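Local coordinates for hypothetical protein yxiM (Bacillus subtilis, PDB 2O14) that is largely uncharacterised but probably acts as an esterase of the GDSL family, its hydrolase domain joined to a galactose-binding-like beta domain, at residues V91-G96 with S148-K153; L274-G279 with W296-I301; Y311-N316 with K360-A365. One frame throughout, in Å; residues are numbered along the deposited sequence.

Overall arrangement
The three contacts lie in two parts of the chain. Contact 1 pairs two strands of the galactose-binding-like beta domain, with the side chain of Ser148 about 7 Å from the bound manganese ion; its centre is about 37 Å from that of contact 2 and about 35 Å from that of contact 3. Contacts 2 and 3 belong to the esterase domain, their centres about 14 Å apart, and share neighbouring strands of one parallel sheet. They touch each other through Asp314. Contact 2 is the nearer to the predicted active site: the side chain of Gln278 is about 9 Å from that of Ser171, the probable nucleophile.

Contact 1. Residues V91-G96 with S148-K153; sequences VKVTLG and SALKIK
An antiparallel strand pair in the galactose-binding-like beta domain, interrupted by a classic beta bulge, joins Val91-Gly96 to Ser148-Lys153. The two strands run at 173° to each other. Lys92 and Lys151 form a hydrogen-bonded pair: Lys92 N gives a nearly straight bond of 2.8 Å to Lys151 O, and Lys151 N returns one to Lys92 O. Thr94 and Ala149 repeat the pattern, but here Ser148 also faces Thr94, so Thr94 O takes both Ala149 N at 2.9 Å and Ser148 N at 2.8 Å. The extra residue of the bulge carries Ser148 CB and OG alongside the chain at Leu95 and Gly96, where OG lies 3.3 Å from Gly96 CA. The hydroxyl itself is hydrogen-bonded to the backbone oxygen of Asp65, itself a residue of the manganese site.

The face bearing Val91, Val93, Leu150 and Ile152 is apolar. With CG anti to its carbonyl carbon (chi1 -76°), Leu150 sends CD2 back to the neighbouring strand, 4.1 Å from Val93 CG2 and 4.2 Å from Val91 CG1. Phe123 of strand 120-127 and Leu134 of strand 131-138 continue this apolar layer.

On the reverse face the extended chains of Lys92 and Lys151 lie side by side and point the same way, with CD against CD at 3.8 Å. Their ammonium nitrogens, Lys92 NZ and Lys151 NZ, end 4.2 Å apart. Glu120 gives Lys92 a long, weak ion pair. The methylenes therefore gain contact while the like charges probably oppose it, a cost that the partly exposed setting of both lysines and the nearby glutamate are likely to lessen.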
loop_
_atom_site.group_PDB
_atom_site.type_symbol
_atom_site.label_atom_id
_atom_site.label_comp_id
_atom_site.label_asym_id
_atom_site.label_seq_id
_atom_site.Cartn_x
_atom_site.Cartn_y
_atom_site.Cartn_z
ATOM N N VAL A 91 5.394 -10.653 8.601
ATOM C CA VAL A 91 4.056 -10.866 9.121
ATOM C C VAL A 91 3.060 -11.151 8.002
ATOM O O VAL A 91 2.837 -10.316 7.123
ATOM C CB VAL A 91 3.562 -9.639 9.913
ATOM C CG1 VAL A 91 2.164 -9.907 10.467
ATOM C CG2 VAL A 91 4.521 -9.327 11.037
ATOM N N LYS A 92 2.479 -12.342 8.025
ATOM C CA LYS A 92 1.486 -12.703 7.028
ATOM C C LYS A 92 0.144 -12.487 7.711
ATOM O O LYS A 92 -0.116 -13.050 8.772
ATOM C CB LYS A 92 1.633 -14.165 6.614
ATOM C CG LYS A 92 0.566 -14.610 5.627
ATOM C CD LYS A 92 0.466 -16.125 5.572
ATOM C CE LYS A 92 -0.701 -16.577 4.712
ATOM N NZ LYS A 92 -0.835 -18.063 4.731
ATOM N N VAL A 93 -0.698 -11.659 7.105
ATOM C CA VAL A 93 -2.005 -11.345 7.670
ATOM C C VAL A 93 -3.137 -12.019 6.913
ATOM O O VAL A 93 -3.150 -12.025 5.684
ATOM C CB VAL A 93 -2.279 -9.823 7.642
ATOM C CG1 VAL A 93 -3.641 -9.524 8.261
ATOM C CG2 VAL A 93 -1.180 -9.079 8.367
ATOM N N THR A 94 -4.087 -12.579 7.658
ATOM C CA THR A 94 -5.256 -13.225 7.069
ATOM C C THR A 94 -6.470 -12.659 7.796
ATOM O O THR A 94 -6.681 -12.944 8.973
ATOM C CB THR A 94 -5.240 -14.754 7.273
ATOM O OG1 THR A 94 -4.012 -15.298 6.770
ATOM C CG2 THR A 94 -6.413 -15.391 6.532
ATOM N N LEU A 95 -7.264 -11.858 7.093
ATOM C CA LEU A 95 -8.442 -11.237 7.683
ATOM C C LEU A 95 -9.658 -12.153 7.745
ATOM O O LEU A 95 -9.648 -13.265 7.219
ATOM C CB LEU A 95 -8.820 -9.975 6.891
ATOM C CG LEU A 95 -7.755 -8.901 6.650
ATOM C CD1 LEU A 95 -8.379 -7.704 5.929
ATOM C CD2 LEU A 95 -7.157 -8.471 7.988
ATOM N N GLY A 96 -10.709 -11.666 8.400
ATOM C CA GLY A 96 -11.954 -12.410 8.494
ATOM C C GLY A 96 -12.844 -11.864 7.391
ATOM O O GLY A 96 -12.339 -11.489 6.330
ATOM N N SER A 148 -8.493 -13.183 11.061
ATOM C CA SER A 148 -8.626 -14.635 11.202
ATOM C C SER A 148 -7.340 -15.322 11.622
ATOM O O SER A 148 -7.371 -16.291 12.369
ATOM C CB SER A 148 -9.104 -15.280 9.890
ATOM O OG SER A 148 -10.502 -15.146 9.711
ATOM N N ALA A 149 -6.202 -14.843 11.135
ATOM C CA ALA A 149 -4.948 -15.486 11.500
ATOM C C ALA A 149 -3.722 -14.623 11.286
ATOM O O ALA A 149 -3.762 -13.637 10.559
ATOM C CB ALA A 149 -4.790 -16.786 10.714
ATOM N N LEU A 150 -2.630 -15.013 11.931
ATOM C CA LEU A 150 -1.362 -14.321 11.788
ATOM C C LEU A 150 -0.243 -15.345 11.765
ATOM O O LEU A 150 -0.281 -16.335 12.500
ATOM C CB LEU A 150 -1.100 -13.372 12.956
ATOM C CG LEU A 150 -1.817 -12.031 13.058
ATOM C CD1 LEU A 150 -1.268 -11.270 14.271
ATOM C CD2 LEU A 150 -1.594 -11.227 11.784
ATOM N N LYS A 151 0.736 -15.112 10.900
ATOM C CA LYS A 151 1.915 -15.955 10.809
ATOM C C LYS A 151 3.065 -14.968 10.926
ATOM O O LYS A 151 3.241 -14.102 10.064
ATOM C CB LYS A 151 1.992 -16.689 9.469
ATOM C CG LYS A 151 1.185 -17.973 9.408
ATOM C CD LYS A 151 1.524 -18.749 8.143
ATOM C CE LYS A 151 0.861 -20.116 8.129
ATOM N NZ LYS A 151 1.286 -20.908 6.934
ATOM N N ILE A 152 3.831 -15.090 12.002
ATOM C CA ILE A 152 4.951 -14.198 12.253
ATOM C C ILE A 152 6.263 -14.981 12.214
ATOM O O ILE A 152 6.477 -15.896 13.009
ATOM C CB ILE A 152 4.762 -13.514 13.617
ATOM C CG1 ILE A 152 3.418 -12.770 13.617
ATOM C CG2 ILE A 152 5.917 -12.568 13.907
ATOM C CD1 ILE A 152 2.951 -12.326 14.984
ATOM N N LYS A 153 7.136 -14.618 11.279
ATOM C CA LYS A 153 8.411 -15.303 11.123
ATOM C C LYS A 153 9.587 -14.335 11.207
ATOM O O LYS A 153 9.581 -13.276 10.578
ATOM C CB LYS A 153 8.435 -16.031 9.777
ATOM C CG LYS A 153 9.550 -17.052 9.654
ATOM C CD LYS A 153 9.572 -17.724 8.290
ATOM C CE LYS A 153 10.063 -16.777 7.210
ATOM N NZ LYS A 153 10.302 -17.498 5.925
#

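Contact 2. Residues L274-G279 with W296-I301; sequences LSTPQG and WYRASI
Trp296 CB rests against the ring of Pro277, 3.4 Å from Pro277 CG, and the indole continues along the backbone of Pro277 and Gln278. Trp296 CG remains beside the same proline atom. Trp296 CD1 then reaches two backbone oxygens at once, Pro277 O and Gln278 O, both at the edge of the ring near its plane and Pro277 O at 3.3 Å. Trp296 NE1 makes a hydrogen bond of 2.8 Å to Gln278 O. It is bent, with an N-H...O angle of 136°, and the nitrogen approaches from above the carbonyl plane, 37° out of it. Gly279 CA also lies near Trp296 NE1, at 3.7 Å. Beyond it CE2 stays near Gln278 O, and the side chain touches Thr243 and Leu341, both in loops. An alanine in place of Trp296 would remove the indole, so Gln278 O would probably lose this donor and a gap would open beside Pro277.

These residues belong to a beta-alpha-beta unit of the esterase domain, in which strand 271-275 leads through a long loop to helix 298-307 and on to the parallel strand 311-313. Gln278 lies near the predicted catalytic Ser171 and His342, so the tryptophan packs on a segment close to the probable active site.

Ile301, on the first turn of the helix, fills the other half of the contact. The CG1 branch, anti to the carbonyl carbon (chi1 -60°), brings Ile301 CD1 up against Pro277 CD at 3.6 Å, whereas CG2 turns to Thr276 CG2 at 3.9 Å and to Leu274 CB. Thr276 CG2 also meets Arg298 CG at 3.8 Å, the two side chains crossing at a slant. Asp314 holds both polar ends: its carboxylate accepts a hydrogen bond from Thr276 OG1 and makes a salt bridge with the Arg298 guanidinium.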
loop_
_atom_site.group_PDB
_atom_site.type_symbol
_atom_site.label_atom_id
_atom_site.label_comp_id
_atom_site.label_asym_id
_atom_site.label_seq_id
_atom_site.Cartn_x
_atom_site.Cartn_y
_atom_site.Cartn_z
ATOM N N LEU A 274 9.357 10.987 -8.547
ATOM C CA LEU A 274 8.022 11.487 -8.866
ATOM C C LEU A 274 7.578 10.955 -10.224
ATOM O O LEU A 274 8.395 10.791 -11.130
ATOM C CB LEU A 274 8.012 13.016 -8.903
ATOM C CG LEU A 274 8.359 13.768 -7.616
ATOM C CD1 LEU A 274 8.340 15.255 -7.902
ATOM C CD2 LEU A 274 7.364 13.420 -6.508
ATOM N N SER A 275 6.283 10.686 -10.360
ATOM C CA SER A 275 5.741 10.180 -11.614
ATOM C C SER A 275 4.534 10.985 -12.073
ATOM O O SER A 275 3.647 11.295 -11.280
ATOM C CB SER A 275 5.338 8.713 -11.456
ATOM O OG SER A 275 4.706 8.223 -12.631
ATOM N N THR A 276 4.506 11.335 -13.354
ATOM C CA THR A 276 3.375 12.071 -13.905
ATOM C C THR A 276 2.331 11.009 -14.234
ATOM O O THR A 276 2.596 10.086 -15.002
ATOM C CB THR A 276 3.768 12.839 -15.188
ATOM O OG1 THR A 276 4.344 11.930 -16.136
ATOM C CG2 THR A 276 4.778 13.938 -14.858
ATOM N N PRO A 277 1.136 11.106 -13.633
ATOM C CA PRO A 277 0.118 10.092 -13.925
ATOM C C PRO A 277 -0.334 10.036 -15.383
ATOM O O PRO A 277 -0.502 11.070 -16.038
ATOM C CB PRO A 277 -1.016 10.442 -12.955
ATOM C CG PRO A 277 -0.833 11.906 -12.702
ATOM C CD PRO A 277 0.663 12.068 -12.621
ATOM N N GLN A 278 -0.509 8.822 -15.894
ATOM C CA GLN A 278 -0.957 8.647 -17.270
ATOM C C GLN A 278 -2.359 9.222 -17.422
ATOM O O GLN A 278 -3.045 9.469 -16.423
ATOM C CB GLN A 278 -0.944 7.172 -17.660
ATOM C CG GLN A 278 -0.843 6.204 -16.505
ATOM C CD GLN A 278 -2.033 6.261 -15.585
ATOM O OE1 GLN A 278 -3.176 6.199 -16.033
ATOM N NE2 GLN A 278 -1.776 6.368 -14.290
ATOM N N GLY A 279 -2.779 9.440 -18.667
ATOM C CA GLY A 279 -4.093 10.008 -18.917
ATOM C C GLY A 279 -5.210 8.995 -19.075
ATOM O O GLY A 279 -5.116 7.865 -18.591
ATOM N N TRP A 296 -3.903 16.123 -14.815
ATOM C CA TRP A 296 -3.453 15.854 -13.458
ATOM C C TRP A 296 -2.311 16.720 -12.910
ATOM O O TRP A 296 -1.390 16.192 -12.286
ATOM C CB TRP A 296 -3.038 14.385 -13.382
ATOM C CG TRP A 296 -3.841 13.459 -14.278
ATOM C CD1 TRP A 296 -3.350 12.440 -15.043
ATOM C CD2 TRP A 296 -5.270 13.421 -14.434
ATOM N NE1 TRP A 296 -4.380 11.764 -15.660
ATOM C CE2 TRP A 296 -5.567 12.345 -15.304
ATOM C CE3 TRP A 296 -6.327 14.188 -13.922
ATOM C CZ2 TRP A 296 -6.880 12.016 -15.671
ATOM C CZ3 TRP A 296 -7.634 13.859 -14.286
ATOM C CH2 TRP A 296 -7.897 12.781 -15.153
ATOM N N TYR A 297 -2.370 18.034 -13.125
ATOM C CA TYR A 297 -1.326 18.950 -12.644
ATOM C C TYR A 297 0.099 18.554 -13.050
ATOM O O TYR A 297 1.057 18.853 -12.333
ATOM C CB TYR A 297 -1.357 19.079 -11.114
ATOM C CG TYR A 297 -2.603 19.717 -10.533
ATOM C CD1 TYR A 297 -3.331 20.669 -11.246
ATOM C CD2 TYR A 297 -3.029 19.394 -9.244
ATOM C CE1 TYR A 297 -4.452 21.283 -10.687
ATOM C CE2 TYR A 297 -4.142 20.004 -8.676
ATOM C CZ TYR A 297 -4.851 20.945 -9.400
ATOM O OH TYR A 297 -5.959 21.542 -8.835
ATOM N N ARG A 298 0.239 17.890 -14.193
ATOM C CA ARG A 298 1.553 17.462 -14.677
ATOM C C ARG A 298 2.597 18.570 -14.635
ATOM O O ARG A 298 3.753 18.331 -14.288
ATOM C CB ARG A 298 1.444 16.925 -16.109
ATOM C CG ARG A 298 2.786 16.601 -16.759
ATOM C CD ARG A 298 2.624 15.668 -17.950
ATOM N NE ARG A 298 3.895 15.431 -18.633
ATOM C CZ ARG A 298 4.464 16.288 -19.474
ATOM N NH1 ARG A 298 3.877 17.444 -19.745
ATOM N NH2 ARG A 298 5.628 15.995 -20.030
ATOM N N ALA A 299 2.189 19.783 -14.990
ATOM C CA ALA A 299 3.099 20.922 -15.005
ATOM C C ALA A 299 3.828 21.113 -13.670
ATOM O O ALA A 299 5.040 21.345 -13.642
ATOM C CB ALA A 299 2.328 22.191 -15.374
ATOM N N SER A 300 3.087 21.010 -12.569
ATOM C CA SER A 300 3.660 21.179 -11.237
ATOM C C SER A 300 4.592 20.046 -10.852
ATOM O O SER A 300 5.582 20.259 -10.149
ATOM C CB SER A 300 2.549 21.292 -10.189
ATOM O OG SER A 300 1.815 22.489 -10.370
ATOM N N ILE A 301 4.269 18.838 -11.301
ATOM C CA ILE A 301 5.097 17.677 -11.001
ATOM C C ILE A 301 6.467 17.826 -11.671
ATOM O O ILE A 301 7.496 17.513 -11.070
ATOM C CB ILE A 301 4.414 16.373 -11.482
ATOM C CG1 ILE A 301 3.063 16.211 -10.781
ATOM C CG2 ILE A 301 5.294 15.171 -11.172
ATOM C CD1 ILE A 301 2.252 15.032 -11.266
#

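Contact 3. Residues Y311-N316 with K360-A365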
loop_
_atom_site.group_PDB
_atom_site.type_symbol
_atom_site.label_atom_id
_atom_site.label_comp_id
_atom_site.label_asym_id
_atom_site.label_seq_id
_atom_site.Cartn_x
_atom_site.Cartn_y
_atom_site.Cartn_z
ATOM N N TYR A 311 14.103 12.389 -8.692
ATOM C CA TYR A 311 14.148 11.621 -9.929
ATOM C C TYR A 311 12.759 11.795 -10.533
ATOM O O TYR A 311 11.801 12.095 -9.814
ATOM C CB TYR A 311 14.428 10.146 -9.641
ATOM C CG TYR A 311 15.852 9.873 -9.218
ATOM C CD1 TYR A 311 16.909 10.032 -10.113
ATOM C CD2 TYR A 311 16.148 9.473 -7.919
ATOM C CE1 TYR A 311 18.228 9.798 -9.723
ATOM C CE2 TYR A 311 17.463 9.235 -7.516
ATOM C CZ TYR A 311 18.496 9.400 -8.420
ATOM O OH TYR A 311 19.793 9.168 -8.023
ATOM N N LEU A 312 12.641 11.615 -11.842
ATOM C CA LEU A 312 11.355 11.798 -12.505
ATOM C C LEU A 312 11.075 10.810 -13.625
ATOM O O LEU A 312 11.901 10.621 -14.529
ATOM C CB LEU A 312 11.258 13.221 -13.075
ATOM C CG LEU A 312 10.013 13.544 -13.907
ATOM C CD1 LEU A 312 8.807 13.683 -12.990
ATOM C CD2 LEU A 312 10.234 14.837 -14.689
ATOM N N ILE A 313 9.903 10.185 -13.555
ATOM C CA ILE A 313 9.451 9.245 -14.571
ATOM C C ILE A 313 8.253 9.946 -15.188
ATOM O O ILE A 313 7.230 10.123 -14.523
ATOM C CB ILE A 313 8.958 7.913 -13.967
ATOM C CG1 ILE A 313 10.068 7.250 -13.151
ATOM C CG2 ILE A 313 8.505 6.979 -15.081
ATOM C CD1 ILE A 313 11.271 6.850 -13.964
ATOM N N ASP A 314 8.376 10.369 -16.442
ATOM C CA ASP A 314 7.269 11.055 -17.103
ATOM C C ASP A 314 6.349 10.001 -17.695
ATOM O O ASP A 314 6.170 9.925 -18.914
ATOM C CB ASP A 314 7.784 11.970 -18.216
ATOM C CG ASP A 314 6.854 13.135 -18.487
ATOM O OD1 ASP A 314 5.633 13.000 -18.247
ATOM O OD2 ASP A 314 7.344 14.185 -18.951
ATOM N N LEU A 315 5.762 9.187 -16.826
ATOM C CA LEU A 315 4.878 8.118 -17.266
ATOM C C LEU A 315 3.740 8.627 -18.148
ATOM O O LEU A 315 3.214 7.890 -18.981
ATOM C CB LEU A 315 4.320 7.379 -16.050
ATOM C CG LEU A 315 3.755 5.979 -16.290
ATOM C CD1 LEU A 315 4.782 5.128 -17.022
ATOM C CD2 LEU A 315 3.389 5.349 -14.947
ATOM N N ASN A 316 3.363 9.889 -17.970
ATOM C CA ASN A 316 2.293 10.476 -18.770
ATOM C C ASN A 316 2.657 10.385 -20.257
ATOM O O ASN A 316 1.867 9.913 -21.082
ATOM C CB ASN A 316 2.093 11.945 -18.384
ATOM C CG ASN A 316 0.920 12.588 -19.113
ATOM O OD1 ASN A 316 -0.229 12.519 -18.663
ATOM N ND2 ASN A 316 1.205 13.215 -20.245
ATOM N N LYS A 360 15.711 2.359 -15.551
ATOM C CA LYS A 360 16.934 1.743 -16.039
ATOM C C LYS A 360 17.615 2.645 -17.064
ATOM O O LYS A 360 18.842 2.763 -17.079
ATOM C CB LYS A 360 16.625 0.375 -16.648
ATOM C CG LYS A 360 16.105 -0.627 -15.628
ATOM C CD LYS A 360 15.854 -1.996 -16.244
ATOM C CE LYS A 360 15.307 -2.967 -15.205
ATOM N NZ LYS A 360 14.978 -4.296 -15.792
ATOM N N ARG A 361 16.818 3.291 -17.910
ATOM C CA ARG A 361 17.366 4.185 -18.924
ATOM C C ARG A 361 18.126 5.340 -18.277
ATOM O O ARG A 361 19.120 5.821 -18.825
ATOM C CB ARG A 361 16.251 4.752 -19.801
ATOM C CG ARG A 361 16.755 5.618 -20.949
ATOM C CD ARG A 361 15.607 6.349 -21.619
ATOM N NE ARG A 361 15.059 7.386 -20.752
ATOM C CZ ARG A 361 15.656 8.546 -20.508
ATOM N NH1 ARG A 361 16.827 8.823 -21.070
ATOM N NH2 ARG A 361 15.084 9.428 -19.700
ATOM N N GLN A 362 17.653 5.787 -17.115
ATOM C CA GLN A 362 18.302 6.886 -16.409
ATOM C C GLN A 362 19.452 6.385 -15.543
ATOM O O GLN A 362 20.176 7.179 -14.943
ATOM C CB GLN A 362 17.299 7.631 -15.525
ATOM C CG GLN A 362 16.129 8.244 -16.268
ATOM C CD GLN A 362 15.350 9.217 -15.404
ATOM O OE1 GLN A 362 14.234 9.613 -15.744
ATOM N NE2 GLN A 362 15.941 9.617 -14.284
ATOM N N GLY A 363 19.610 5.066 -15.478
ATOM C CA GLY A 363 20.677 4.487 -14.681
ATOM C C GLY A 363 20.526 4.741 -13.191
ATOM O O GLY A 363 21.516 4.874 -12.474
ATOM N N ILE A 364 19.287 4.808 -12.716
ATOM C CA ILE A 364 19.043 5.048 -11.301
ATOM C C ILE A 364 19.446 3.833 -10.465
ATOM O O ILE A 364 18.997 2.713 -10.710
ATOM C CB ILE A 364 17.570 5.404 -11.062
ATOM C CG1 ILE A 364 17.270 6.757 -11.720
ATOM C CG2 ILE A 364 17.273 5.453 -9.572
ATOM C CD1 ILE A 364 15.818 7.153 -11.684
ATOM N N ALA A 365 20.306 4.077 -9.481
ATOM C CA ALA A 365 20.830 3.034 -8.602
ATOM C C ALA A 365 19.811 2.014 -8.103
ATOM O O ALA A 365 18.814 2.369 -7.476
ATOM C CB ALA A 365 21.539 3.677 -7.415
#
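The ring of Tyr311 has Ile364 over one face, with CG2 standing 4.2 Å above the plane. The closest touch is nearer the rim, where Ile364 CD1 lies 3.5 Å from Tyr311 CD1, and CG1 makes an off-centre CH-pi contact 4.1 Å from the ring centroid, 30° from the normal. With CG1 anti to its carbonyl carbon (chi1 -67°), the isoleucine sends CG1 and CD1 back along the tyrosine toward its CB, so that the two side chains slide past each other in opposite directions.

Ile364 follows a Schellman motif that ends helix 345-361, where Gly363 takes a positive phi and turns the chain toward edge strand 311-313 of the parallel sheet. The extended side chain of Gln362 reaches the strand's backbone, its amide lying close to Leu312 O. Tyr233, on strand 233-237, touches both Tyr311 and Ile364, and Leu359 of the helix adds to the packing on Ile364.

Between these two segments the attraction is probably largely dispersion and CH-pi over the ring face, with the Gln362 amide next to Leu312 O at the border of the apolar patch.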